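Local coordinates for protein KLLA0E08119p (Kluyveromyces lactis, PDB 3VA7) that probably catalyses the ATP-dependent carboxylation of urea to urea-1-carboxylate through a biotin cofactor, as the urea carboxylase part of a longer urea-degrading enzyme, at residues K297-V302 against A320-E325; V237-M242 against A249-E254; P836-R841 against V850-L855. All blocks are in the same frame, centred on the assembly; numbering follows the deposited sequence.

How the contacts relate
From the N terminus, contact 2 comes first. It closes the short turn between strands 235-244 and 249-261. Contact 1 opens later and closes the longer excursion that includes strand 312-319. Contact 3 follows far down the chain and closes another hairpin. The three run in series, and none nests in or crosses another. Contacts 1 and 2 belong to the biotin carboxylase part and meet in one sheet, with centres about 9 Å apart. Val302 O probably accepts a hydrogen bond from Ile239 N there, at 2.8 Å. Contact 3 lies in the carboxyltransferase part. Its centre is about 76 Å from that of contact 1 and about 81 Å from that of contact 2.

Contact 1: residues K297-V302 against A320-E325; sequences KCAGTV and ARLQVE. With GOL (glycerol), chain F.
Gln323 reaches from the loop toward Thr301 on strand 299-307, and the two side chains meet at about a right angle. CG of Gln323 stands beside its own backbone N (chi1 -80°), and the chain is extended beyond it. Its CB is still 4.4 Å from Thr301 OG1. CG is closer, at 3.7 Å from the same oxygen. OE1 is placed to accept from Thr301 OG1, though the modelled 2.4 Å is too short to trust; it also takes a weak hydrogen bond from Arg255. NE2 lies 4.0 Å from Thr301 CG2 and has weak hydrogen bonds to Glu238 and Glu303. A water donates to Thr301 OG1 and to Arg321 O, tying the hydroxyl to the loop backbone. Further back, Ala299 CB touches Leu322 CD1 at 4.2 Å. A glycerol, probably from the crystallisation liquor, takes a hydrogen bond from Ala299 N. Arg321 to Glu325 supply the RLQVE of the RLQVEH sequence, which His326 completes; in related biotin carboxylases this sequence lines the active site, as probably here. The segment runs from strand 312-319 into helix 326-333. Met341 of helix 337-345 packs on Ala299 and Leu322, and strand 235-244 borders Thr301 through Glu238 and Gln240.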
ATOM      1  N   LYS A 297      -7.552 -41.471  25.447  1.00 31.85           N
ATOM      2  CA  LYS A 297      -6.477 -40.607  25.905  1.00 31.09           C
ATOM      3  C   LYS A 297      -6.450 -39.180  25.287  1.00 31.39           C
ATOM      4  O   LYS A 297      -6.421 -39.012  24.017  1.00 29.32           O
ATOM      5  CB  LYS A 297      -5.135 -41.277  25.685  1.00 30.38           C
ATOM      6  CG  LYS A 297      -4.186 -40.818  26.701  1.00 29.15           C
ATOM      7  CD  LYS A 297      -2.844 -41.434  26.546  1.00 26.50           C
ATOM      8  CE  LYS A 297      -2.266 -41.606  27.979  1.00 28.83           C
ATOM      9  NZ  LYS A 297      -0.885 -42.189  27.990  1.00 28.52           N
ATOM     10  N   CYS A 298      -6.381 -38.197  26.218  1.00 31.53           N
ATOM     11  CA  CYS A 298      -6.359 -36.756  25.971  1.00 32.74           C
ATOM     12  C   CYS A 298      -7.734 -36.234  25.601  1.00 33.01           C
ATOM     13  O   CYS A 298      -8.707 -36.597  26.257  1.00 34.33           O
ATOM     14  CB  CYS A 298      -5.286 -36.321  24.933  1.00 33.06           C
ATOM     15  SG  CYS A 298      -3.562 -36.708  25.387  1.00 37.65           S
ATOM     16  N   ALA A 299      -7.841 -35.398  24.569  1.00 32.85           N
ATOM     17  CA  ALA A 299      -9.095 -34.665  24.348  1.00 33.64           C
ATOM     18  C   ALA A 299      -9.861 -35.206  23.161  1.00 34.02           C
ATOM     19  O   ALA A 299      -9.314 -35.423  22.084  1.00 34.05           O
ATOM     20  CB  ALA A 299      -8.848 -33.105  24.174  1.00 32.28           C
ATOM     21  N   GLY A 300     -11.149 -35.387  23.341  1.00 34.05           N
ATOM     22  CA  GLY A 300     -11.956 -35.753  22.220  1.00 34.95           C
ATOM     23  C   GLY A 300     -13.328 -35.146  22.368  1.00 36.09           C
ATOM     24  O   GLY A 300     -13.732 -34.782  23.488  1.00 35.87           O
ATOM     25  N   THR A 301     -14.048 -35.083  21.244  1.00 36.49           N
ATOM     26  CA  THR A 301     -15.397 -34.557  21.228  1.00 37.76           C
ATOM     27  C   THR A 301     -16.404 -35.528  20.666  1.00 39.09           C
ATOM     28  O   THR A 301     -16.216 -36.140  19.588  1.00 38.79           O
ATOM     29  CB  THR A 301     -15.485 -33.243  20.403  1.00 38.54           C
ATOM     30  OG1 THR A 301     -14.543 -32.284  20.936  1.00 36.63           O
ATOM     31  CG2 THR A 301     -16.931 -32.673  20.405  1.00 35.26           C
ATOM     32  N   VAL A 302     -17.501 -35.635  21.401  1.00 39.97           N
ATOM     33  CA  VAL A 302     -18.569 -36.462  20.979  1.00 41.10           C
ATOM     34  C   VAL A 302     -19.629 -35.538  20.455  1.00 42.34           C
ATOM     35  O   VAL A 302     -20.232 -34.803  21.224  1.00 42.13           O
ATOM     36  CB  VAL A 302     -19.120 -37.291  22.142  1.00 41.49           C
ATOM     37  CG1 VAL A 302     -20.113 -38.307  21.601  1.00 40.82           C
ATOM     38  CG2 VAL A 302     -17.976 -38.003  22.910  1.00 40.13           C
ATOM     39  N   ALA A 320     -11.391 -37.218  17.253  1.00 38.84           N
ATOM     40  CA  ALA A 320     -10.370 -37.824  18.086  1.00 36.90           C
ATOM     41  C   ALA A 320      -9.189 -36.858  18.242  1.00 35.77           C
ATOM     42  O   ALA A 320      -8.042 -37.190  17.932  1.00 35.68           O
ATOM     43  CB  ALA A 320      -9.928 -39.169  17.470  1.00 36.13           C
ATOM     44  N   ARG A 321      -9.486 -35.653  18.735  1.00 34.21           N
ATOM     45  CA  ARG A 321      -8.540 -34.556  18.738  1.00 31.85           C
ATOM     46  C   ARG A 321      -9.118 -33.389  19.446  1.00 30.39           C
ATOM     47  O   ARG A 321     -10.288 -33.373  19.729  1.00 30.77           O
ATOM     48  CB  ARG A 321      -8.267 -34.132  17.306  1.00 33.04           C
ATOM     49  CG  ARG A 321      -9.520 -33.813  16.477  1.00 34.81           C
ATOM     50  CD  ARG A 321      -9.073 -33.235  15.103  1.00 39.11           C
ATOM     51  NE  ARG A 321     -10.185 -33.040  14.163  1.00 41.55           N
ATOM     52  CZ  ARG A 321     -11.084 -32.063  14.275  1.00 43.20           C
ATOM     53  NH1 ARG A 321     -11.034 -31.206  15.309  1.00 41.68           N
ATOM     54  NH2 ARG A 321     -12.049 -31.942  13.363  1.00 44.73           N
ATOM     55  N   LEU A 322      -8.317 -32.372  19.698  1.00 29.19           N
ATOM     56  CA  LEU A 322      -8.860 -31.102  20.144  1.00 28.69           C
ATOM     57  C   LEU A 322      -9.613 -30.443  18.985  1.00 28.59           C
ATOM     58  O   LEU A 322      -9.388 -30.763  17.824  1.00 29.04           O
ATOM     59  CB  LEU A 322      -7.731 -30.195  20.625  1.00 28.28           C
ATOM     60  CG  LEU A 322      -8.093 -28.921  21.384  1.00 28.02           C
ATOM     61  CD1 LEU A 322      -8.627 -29.163  22.804  1.00 20.39           C
ATOM     62  CD2 LEU A 322      -6.884 -28.007  21.423  1.00 27.29           C
ATOM     63  N   GLN A 323     -10.502 -29.520  19.286  1.00 28.26           N
ATOM     64  CA  GLN A 323     -11.279 -28.849  18.233  1.00 28.05           C
ATOM     65  C   GLN A 323     -11.100 -27.327  18.202  1.00 27.31           C
ATOM     66  O   GLN A 323     -10.829 -26.703  19.272  1.00 26.97           O
ATOM     67  CB  GLN A 323     -12.765 -29.139  18.417  1.00 28.51           C
ATOM     68  CG  GLN A 323     -13.255 -30.481  17.911  1.00 28.85           C
ATOM     69  CD  GLN A 323     -14.723 -30.613  18.195  1.00 30.08           C
ATOM     70  OE1 GLN A 323     -15.117 -30.555  19.341  1.00 36.19           O
ATOM     71  NE2 GLN A 323     -15.538 -30.723  17.178  1.00 28.45           N
ATOM     72  N   VAL A 324     -11.258 -26.740  16.999  1.00 26.33           N
ATOM     73  CA  VAL A 324     -11.174 -25.298  16.807  1.00 26.74           C
ATOM     74  C   VAL A 324     -11.961 -24.496  17.880  1.00 27.86           C
ATOM     75  O   VAL A 324     -11.394 -23.633  18.530  1.00 28.48           O
ATOM     76  CB  VAL A 324     -11.547 -24.835  15.359  1.00 28.33           C
ATOM     77  CG1 VAL A 324     -11.393 -23.273  15.226  1.00 26.77           C
ATOM     78  CG2 VAL A 324     -10.705 -25.581  14.233  1.00 24.32           C
ATOM     79  N   GLU A 325     -13.214 -24.860  18.149  1.00 28.00           N
ATOM     80  CA  GLU A 325     -14.050 -24.130  19.131  1.00 28.65           C
ATOM     81  C   GLU A 325     -13.739 -24.318  20.597  1.00 29.01           C
ATOM     82  O   GLU A 325     -14.507 -23.801  21.441  1.00 30.43           O
ATOM     83  CB  GLU A 325     -15.563 -24.395  18.939  1.00 27.66           C
ATOM     84  CG  GLU A 325     -15.956 -25.840  18.965  1.00 29.20           C
ATOM     85  CD  GLU A 325     -15.892 -26.532  17.592  1.00 33.79           C
ATOM     86  OE1 GLU A 325     -15.029 -26.185  16.760  1.00 33.13           O
ATOM     87  OE2 GLU A 325     -16.734 -27.429  17.333  1.00 36.58           O
TER
HETATM   88  C1  GOL F1905      -6.052 -34.508  21.141  1.00 50.85           C
HETATM   89  O1  GOL F1905      -6.554 -35.233  22.275  1.00 48.06           O
HETATM   90  C2  GOL F1905      -5.107 -35.236  20.146  1.00 50.38           C
HETATM   91  O2  GOL F1905      -3.971 -34.461  19.936  1.00 48.47           O
HETATM   92  C3  GOL F1905      -5.660 -35.427  18.724  1.00 52.45           C
HETATM   93  O3  GOL F1905      -5.384 -36.691  18.129  1.00 51.31           O
HETATM   94  O   HOH W   1     -11.707 -32.209  21.535  1.00 39.60           O

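Contact 2: residues V237-M242 against A249-E254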
ATOM      1  N   VAL A 237     -25.026 -30.438  18.987  1.00 46.28           N
ATOM      2  CA  VAL A 237     -24.585 -30.226  20.348  1.00 43.81           C
ATOM      3  C   VAL A 237     -23.473 -31.212  20.554  1.00 43.09           C
ATOM      4  O   VAL A 237     -23.641 -32.397  20.271  1.00 44.22           O
ATOM      5  CB  VAL A 237     -25.679 -30.438  21.363  1.00 43.39           C
ATOM      6  CG1 VAL A 237     -25.167 -30.106  22.740  1.00 42.35           C
ATOM      7  CG2 VAL A 237     -26.891 -29.564  21.039  1.00 44.10           C
ATOM      8  N   GLU A 238     -22.310 -30.744  20.987  1.00 40.75           N
ATOM      9  CA  GLU A 238     -21.211 -31.654  21.149  1.00 39.07           C
ATOM     10  C   GLU A 238     -20.728 -31.584  22.582  1.00 38.53           C
ATOM     11  O   GLU A 238     -20.936 -30.568  23.285  1.00 38.59           O
ATOM     12  CB  GLU A 238     -20.118 -31.344  20.133  1.00 39.36           C
ATOM     13  CG  GLU A 238     -19.409 -29.986  20.359  1.00 40.19           C
ATOM     14  CD  GLU A 238     -18.574 -29.542  19.174  1.00 41.45           C
ATOM     15  OE1 GLU A 238     -18.690 -30.114  18.053  1.00 41.92           O
ATOM     16  OE2 GLU A 238     -17.791 -28.595  19.371  1.00 42.54           O
ATOM     17  N   ILE A 239     -20.106 -32.668  23.028  1.00 37.23           N
ATOM     18  CA  ILE A 239     -19.569 -32.722  24.363  1.00 36.48           C
ATOM     19  C   ILE A 239     -18.066 -32.759  24.288  1.00 36.55           C
ATOM     20  O   ILE A 239     -17.488 -33.541  23.553  1.00 37.34           O
ATOM     21  CB  ILE A 239     -20.105 -33.932  25.157  1.00 36.49           C
ATOM     22  CG1 ILE A 239     -21.623 -33.846  25.352  1.00 34.43           C
ATOM     23  CG2 ILE A 239     -19.409 -34.025  26.564  1.00 36.93           C
ATOM     24  CD1 ILE A 239     -22.009 -33.055  26.601  1.00 34.59           C
ATOM     25  N   GLN A 240     -17.423 -31.891  25.037  1.00 36.45           N
ATOM     26  CA  GLN A 240     -15.973 -31.915  25.132  1.00 36.33           C
ATOM     27  C   GLN A 240     -15.613 -32.862  26.247  1.00 36.62           C
ATOM     28  O   GLN A 240     -16.029 -32.664  27.404  1.00 36.75           O
ATOM     29  CB  GLN A 240     -15.438 -30.527  25.473  1.00 36.12           C
ATOM     30  CG  GLN A 240     -13.993 -30.512  25.855  1.00 35.70           C
ATOM     31  CD  GLN A 240     -13.089 -30.693  24.656  1.00 36.41           C
ATOM     32  OE1 GLN A 240     -13.083 -29.874  23.730  1.00 36.15           O
ATOM     33  NE2 GLN A 240     -12.354 -31.783  24.644  1.00 33.21           N
ATOM     34  N   MET A 241     -14.821 -33.877  25.922  1.00 37.01           N
ATOM     35  CA  MET A 241     -14.481 -34.865  26.905  1.00 37.71           C
ATOM     36  C   MET A 241     -12.974 -34.998  27.054  1.00 37.43           C
ATOM     37  O   MET A 241     -12.206 -34.729  26.123  1.00 38.66           O
ATOM     38  CB  MET A 241     -15.218 -36.175  26.575  1.00 38.65           C
ATOM     39  CG  MET A 241     -14.537 -37.470  26.938  1.00 42.38           C
ATOM     40  SD  MET A 241     -13.968 -38.292  25.442  1.00 53.11           S
ATOM     41  CE  MET A 241     -12.327 -38.658  26.059  1.00 47.81           C
ATOM     42  N   MET A 242     -12.550 -35.388  28.241  1.00 36.14           N
ATOM     43  CA  MET A 242     -11.158 -35.689  28.503  1.00 35.38           C
ATOM     44  C   MET A 242     -11.034 -37.163  28.980  1.00 34.31           C
ATOM     45  O   MET A 242     -11.856 -37.653  29.778  1.00 33.78           O
ATOM     46  CB  MET A 242     -10.667 -34.697  29.549  1.00 35.47           C
ATOM     47  CG  MET A 242      -9.221 -34.138  29.398  1.00 38.57           C
ATOM     48  SD  MET A 242      -8.597 -33.314  27.887  1.00 38.90           S
ATOM     49  CE  MET A 242     -10.032 -32.389  27.395  1.00 36.35           C
ATOM     50  N   ALA A 249     -12.736 -41.134  32.165  1.00 33.03           N
ATOM     51  CA  ALA A 249     -13.157 -40.129  31.189  1.00 34.24           C
ATOM     52  C   ALA A 249     -14.010 -39.095  31.896  1.00 35.13           C
ATOM     53  O   ALA A 249     -14.683 -39.428  32.857  1.00 35.94           O
ATOM     54  CB  ALA A 249     -13.914 -40.786  29.991  1.00 32.87           C
ATOM     55  N   ILE A 250     -13.991 -37.846  31.435  1.00 36.24           N
ATOM     56  CA  ILE A 250     -14.753 -36.774  32.115  1.00 36.81           C
ATOM     57  C   ILE A 250     -15.384 -35.807  31.110  1.00 36.87           C
ATOM     58  O   ILE A 250     -14.765 -35.493  30.076  1.00 37.66           O
ATOM     59  CB  ILE A 250     -13.883 -36.074  33.165  1.00 37.08           C
ATOM     60  CG1 ILE A 250     -14.601 -34.895  33.790  1.00 38.09           C
ATOM     61  CG2 ILE A 250     -12.557 -35.606  32.546  1.00 38.13           C
ATOM     62  CD1 ILE A 250     -13.992 -34.536  35.142  1.00 38.13           C
ATOM     63  N   ALA A 251     -16.645 -35.411  31.335  1.00 36.60           N
ATOM     64  CA  ALA A 251     -17.319 -34.528  30.370  1.00 36.22           C
ATOM     65  C   ALA A 251     -17.140 -33.112  30.890  1.00 37.22           C
ATOM     66  O   ALA A 251     -17.459 -32.793  32.067  1.00 38.17           O
ATOM     67  CB  ALA A 251     -18.748 -34.880  30.182  1.00 35.38           C
ATOM     68  N   ILE A 252     -16.563 -32.268  30.046  1.00 36.92           N
ATOM     69  CA  ILE A 252     -16.116 -30.974  30.518  1.00 36.67           C
ATOM     70  C   ILE A 252     -17.219 -29.941  30.281  1.00 36.40           C
ATOM     71  O   ILE A 252     -17.354 -29.015  31.079  1.00 36.53           O
ATOM     72  CB  ILE A 252     -14.711 -30.635  29.919  1.00 37.59           C
ATOM     73  CG1 ILE A 252     -13.708 -31.680  30.455  1.00 38.70           C
ATOM     74  CG2 ILE A 252     -14.283 -29.213  30.214  1.00 35.19           C
ATOM     75  CD1 ILE A 252     -12.279 -31.194  30.742  1.00 43.08           C
ATOM     76  N   GLY A 253     -18.059 -30.173  29.264  1.00 35.49           N
ATOM     77  CA  GLY A 253     -19.185 -29.316  28.948  1.00 35.13           C
ATOM     78  C   GLY A 253     -19.684 -29.570  27.531  1.00 36.37           C
ATOM     79  O   GLY A 253     -19.138 -30.423  26.794  1.00 35.66           O
ATOM     80  N   GLU A 254     -20.733 -28.851  27.133  1.00 36.95           N
ATOM     81  CA  GLU A 254     -21.272 -28.998  25.789  1.00 38.77           C
ATOM     82  C   GLU A 254     -21.277 -27.672  25.059  1.00 38.83           C
ATOM     83  O   GLU A 254     -21.353 -26.587  25.667  1.00 38.53           O
ATOM     84  CB  GLU A 254     -22.700 -29.581  25.800  1.00 39.91           C
ATOM     85  CG  GLU A 254     -23.809 -28.552  25.948  1.00 42.23           C
ATOM     86  CD  GLU A 254     -23.858 -27.944  27.339  1.00 49.03           C
ATOM     87  OE1 GLU A 254     -23.050 -28.342  28.231  1.00 51.01           O
ATOM     88  OE2 GLU A 254     -24.728 -27.071  27.551  1.00 52.26           O
TER
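Met242 and Ile250 form a hydrogen-bonded antiparallel pair at one tightly packed end of this contact. Met242 N donates to Ile250 O at 2.9 Å, and Ile250 N donates back to Met242 O. On the same face, Met242 CB lies against Ile250 CG2 at 3.7 Å and also touches Ile252 CD1. Gln240 and Ile252 lie side by side and point the same way, with Gln240 CG 4.1 Å from Ile252 CB. CG of Gln240 points opposite to its backbone N (chi1 169°), and the chain then bends at chi2. The bend brings NE2 to its own neighbour, Met241 O, from above the carbonyl plane. OE1 bonds to Arg255.

The two strands make a beta hairpin in the large antiparallel sheet of the biotin carboxylase part. A beta bulge interrupts it. Gln240 faces two residues: its O accepts from Ile252 N at 2.7 Å, while its N donates to Gly253 O at 2.9 Å. Ile239 CG2 reaches back over the bulge to Ala251 CB.

The other end is buried and close as well. Ile239 CD1 meets Glu254 CB at 3.6 Å. Val237 CG1 runs alongside Glu254 CG at 3.8 Å. The carboxylate of Glu254 then turns away to a salt bridge with Arg280. The thin places are Gly253 and Ala249, both partly exposed. Gly253 has no side chain to add, and Ala249 offers only a methyl, 3.8 Å from Met242 O. Helix 277-293 covers Val237 and Ile239 through Met283, whereas Leu337 of helix 337-345 packs on Gln240 and Met242.

Contact 3: residues P836-R841 against V850-L855; sequences PKVTYR and VEYGEL
A beta hairpin of strands 838-842 and 847-852 brings Thr839 opposite Glu851 as a hydrogen-bonded antiparallel pair. Thr839 N donates to Glu851 O at 3.0 Å, and Glu851 N donates to Thr839 O. Beyond the strand end, Gly853 N continues the pairing to Lys837 O at 2.9 Å. A water accepts from Thr839 OG1 and donates to the carbonyls of Glu851 and Gly853.

On this face Arg841 and Glu851 form a salt bridge. Arg841 NH1 donates to Glu851 OE1 at 2.8 Å. The carboxylate is met on its syn side, and the two planar groups are turned 57° apart. Arg841 CD lies 3.3 Å from the same OE1, and the bend at chi3 (93°) turns the guanidinium to bring NH1 back to the carboxylate. Asp676 pairs with NH2, and Pro671 O accepts from NE. A leucine here would probably leave the buried Glu851 carboxylate and Asp676 without their shared cationic partner.

The hairpin is part of a five-stranded antiparallel sheet in the carboxyltransferase part. The face that carries Val838, Tyr840, Val850 and Tyr852 is largely apolar. Val838 CG1 meets Val850 CG1 at 3.7 Å, while Val838 CG2 comes at the edge of the Tyr852 ring, 3.7 Å from CE1. Val850 CG2 lies beside the Tyr840 ring, 3.8 Å from CE2. Val850 CG1 also sits over one face of Tyr852, near the rim. Helices 859-875 and 901-912 cover this layer, and Glu912 of the latter bonds to Tyr852 OH. Pro836 CG packs on Tyr852 CD1 at 4.1 Å.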
ATOM      1  N   PRO A 836      25.258  33.575   3.725  1.00 36.84           N
ATOM      2  CA  PRO A 836      25.341  33.729   2.279  1.00 35.41           C
ATOM      3  C   PRO A 836      24.193  34.574   1.768  1.00 34.60           C
ATOM      4  O   PRO A 836      23.310  34.970   2.503  1.00 34.32           O
ATOM      5  CB  PRO A 836      25.163  32.314   1.792  1.00 34.30           C
ATOM      6  CG  PRO A 836      24.185  31.749   2.844  1.00 36.34           C
ATOM      7  CD  PRO A 836      24.673  32.272   4.125  1.00 35.81           C
ATOM      8  N   LYS A 837      24.239  34.852   0.489  1.00 33.82           N
ATOM      9  CA  LYS A 837      23.189  35.528  -0.175  1.00 32.97           C
ATOM     10  C   LYS A 837      21.924  34.656  -0.154  1.00 32.07           C
ATOM     11  O   LYS A 837      21.981  33.424  -0.049  1.00 30.94           O
ATOM     12  CB  LYS A 837      23.687  35.944  -1.569  1.00 32.92           C
ATOM     13  CG  LYS A 837      22.906  35.511  -2.762  1.00 34.59           C
ATOM     14  CD  LYS A 837      23.854  35.438  -3.936  1.00 37.02           C
ATOM     15  CE  LYS A 837      23.137  35.145  -5.207  1.00 40.26           C
ATOM     16  NZ  LYS A 837      22.788  36.464  -5.736  1.00 43.30           N
ATOM     17  N   VAL A 838      20.795  35.346  -0.161  1.00 30.65           N
ATOM     18  CA  VAL A 838      19.524  34.745  -0.074  1.00 29.24           C
ATOM     19  C   VAL A 838      18.734  35.258  -1.237  1.00 29.98           C
ATOM     20  O   VAL A 838      18.717  36.479  -1.515  1.00 30.36           O
ATOM     21  CB  VAL A 838      18.829  35.099   1.199  1.00 29.43           C
ATOM     22  CG1 VAL A 838      17.563  34.238   1.324  1.00 28.57           C
ATOM     23  CG2 VAL A 838      19.774  34.875   2.436  1.00 26.66           C
ATOM     24  N   THR A 839      18.126  34.303  -1.953  1.00 29.89           N
ATOM     25  CA  THR A 839      17.266  34.601  -3.082  1.00 29.32           C
ATOM     26  C   THR A 839      15.898  34.006  -2.825  1.00 29.19           C
ATOM     27  O   THR A 839      15.778  32.821  -2.581  1.00 30.11           O
ATOM     28  CB  THR A 839      17.864  34.063  -4.354  1.00 29.29           C
ATOM     29  OG1 THR A 839      19.237  34.465  -4.373  1.00 30.20           O
ATOM     30  CG2 THR A 839      17.141  34.616  -5.602  1.00 26.74           C
ATOM     31  N   TYR A 840      14.890  34.869  -2.871  1.00 28.52           N
ATOM     32  CA  TYR A 840      13.526  34.536  -2.614  1.00 27.85           C
ATOM     33  C   TYR A 840      12.801  34.491  -3.959  1.00 27.95           C
ATOM     34  O   TYR A 840      12.766  35.507  -4.690  1.00 28.62           O
ATOM     35  CB  TYR A 840      12.919  35.587  -1.682  1.00 27.71           C
ATOM     36  CG  TYR A 840      13.548  35.620  -0.283  1.00 29.58           C
ATOM     37  CD1 TYR A 840      14.622  36.487   0.035  1.00 26.50           C
ATOM     38  CD2 TYR A 840      13.069  34.785   0.720  1.00 27.47           C
ATOM     39  CE1 TYR A 840      15.181  36.495   1.326  1.00 25.03           C
ATOM     40  CE2 TYR A 840      13.603  34.814   2.010  1.00 27.47           C
ATOM     41  CZ  TYR A 840      14.668  35.656   2.310  1.00 27.73           C
ATOM     42  OH  TYR A 840      15.173  35.612   3.623  1.00 27.69           O
ATOM     43  N   ARG A 841      12.266  33.309  -4.310  1.00 26.67           N
ATOM     44  CA  ARG A 841      11.548  33.150  -5.575  1.00 25.74           C
ATOM     45  C   ARG A 841      10.090  32.753  -5.361  1.00 25.46           C
ATOM     46  O   ARG A 841       9.741  31.949  -4.476  1.00 24.29           O
ATOM     47  CB  ARG A 841      12.226  32.175  -6.547  1.00 24.71           C
ATOM     48  CG  ARG A 841      13.707  32.230  -6.533  1.00 25.64           C
ATOM     49  CD  ARG A 841      14.390  31.174  -7.395  1.00 23.59           C
ATOM     50  NE  ARG A 841      14.620  31.774  -8.677  1.00 26.18           N
ATOM     51  CZ  ARG A 841      15.809  32.109  -9.100  1.00 29.30           C
ATOM     52  NH1 ARG A 841      16.863  31.868  -8.336  1.00 27.93           N
ATOM     53  NH2 ARG A 841      15.933  32.673 -10.288  1.00 34.75           N
ATOM     54  N   VAL A 850      13.035  29.703  -0.859  1.00 24.83           N
ATOM     55  CA  VAL A 850      14.212  30.448  -0.325  1.00 25.55           C
ATOM     56  C   VAL A 850      15.481  29.726  -0.769  1.00 27.29           C
ATOM     57  O   VAL A 850      15.694  28.548  -0.425  1.00 27.84           O
ATOM     58  CB  VAL A 850      14.210  30.487   1.260  1.00 25.43           C
ATOM     59  CG1 VAL A 850      15.361  31.243   1.810  1.00 23.41           C
ATOM     60  CG2 VAL A 850      12.968  31.090   1.796  1.00 24.81           C
ATOM     61  N   GLU A 851      16.335  30.397  -1.518  1.00 28.58           N
ATOM     62  CA  GLU A 851      17.571  29.762  -2.001  1.00 30.47           C
ATOM     63  C   GLU A 851      18.869  30.351  -1.431  1.00 31.67           C
ATOM     64  O   GLU A 851      19.166  31.521  -1.605  1.00 31.78           O
ATOM     65  CB  GLU A 851      17.630  29.851  -3.525  1.00 29.92           C
ATOM     66  CG  GLU A 851      16.589  29.036  -4.215  1.00 31.24           C
ATOM     67  CD  GLU A 851      16.711  29.220  -5.695  1.00 34.52           C
ATOM     68  OE1 GLU A 851      17.309  30.238  -6.114  1.00 36.63           O
ATOM     69  OE2 GLU A 851      16.216  28.358  -6.436  1.00 35.12           O
ATOM     70  N   TYR A 852      19.657  29.535  -0.774  1.00 33.80           N
ATOM     71  CA  TYR A 852      20.946  30.011  -0.276  1.00 36.33           C
ATOM     72  C   TYR A 852      22.151  29.905  -1.228  1.00 38.21           C
ATOM     73  O   TYR A 852      22.312  28.935  -1.982  1.00 39.96           O
ATOM     74  CB  TYR A 852      21.286  29.324   1.047  1.00 35.79           C
ATOM     75  CG  TYR A 852      20.381  29.722   2.190  1.00 35.16           C
ATOM     76  CD1 TYR A 852      20.194  31.086   2.558  1.00 35.22           C
ATOM     77  CD2 TYR A 852      19.721  28.771   2.903  1.00 31.14           C
ATOM     78  CE1 TYR A 852      19.389  31.433   3.634  1.00 32.52           C
ATOM     79  CE2 TYR A 852      18.917  29.118   3.971  1.00 32.77           C
ATOM     80  CZ  TYR A 852      18.750  30.431   4.331  1.00 31.31           C
ATOM     81  OH  TYR A 852      17.907  30.694   5.385  1.00 30.09           O
ATOM     82  N   GLY A 853      23.002  30.916  -1.149  1.00 39.42           N
ATOM     83  CA  GLY A 853      24.326  30.884  -1.706  1.00 40.96           C
ATOM     84  C   GLY A 853      24.314  31.182  -3.173  1.00 42.66           C
ATOM     85  O   GLY A 853      23.275  31.532  -3.721  1.00 42.80           O
ATOM     86  N   GLU A 854      25.488  31.055  -3.786  1.00 44.33           N
ATOM     87  CA  GLU A 854      25.604  30.879  -5.217  1.00 46.89           C
ATOM     88  C   GLU A 854      25.225  29.409  -5.540  1.00 47.34           C
ATOM     89  O   GLU A 854      24.946  28.609  -4.623  1.00 46.48           O
ATOM     90  CB  GLU A 854      27.032  31.241  -5.685  1.00 48.04           C
ATOM     91  CG  GLU A 854      27.517  32.663  -5.261  1.00 49.72           C
ATOM     92  CD  GLU A 854      26.876  33.802  -6.071  1.00 54.90           C
ATOM     93  OE1 GLU A 854      26.343  33.526  -7.170  1.00 57.51           O
ATOM     94  OE2 GLU A 854      26.890  34.977  -5.610  1.00 57.85           O
ATOM     95  N   LEU A 855      25.149  29.071  -6.825  1.00 48.60           N
ATOM     96  CA  LEU A 855      24.706  27.716  -7.228  1.00 50.08           C
ATOM     97  C   LEU A 855      25.841  26.681  -6.948  1.00 50.36           C
ATOM     98  O   LEU A 855      26.736  26.414  -7.771  1.00 50.58           O
ATOM     99  CB  LEU A 855      24.130  27.674  -8.665  1.00 50.52           C
ATOM    100  CG  LEU A 855      23.094  28.745  -9.158  1.00 53.72           C
ATOM    101  CD1 LEU A 855      22.624  28.498 -10.614  1.00 52.95           C
ATOM    102  CD2 LEU A 855      21.856  28.991  -8.236  1.00 53.99           C
TER
HETATM  103  O   HOH W   2      20.656  32.777  -3.388  1.00 35.33           O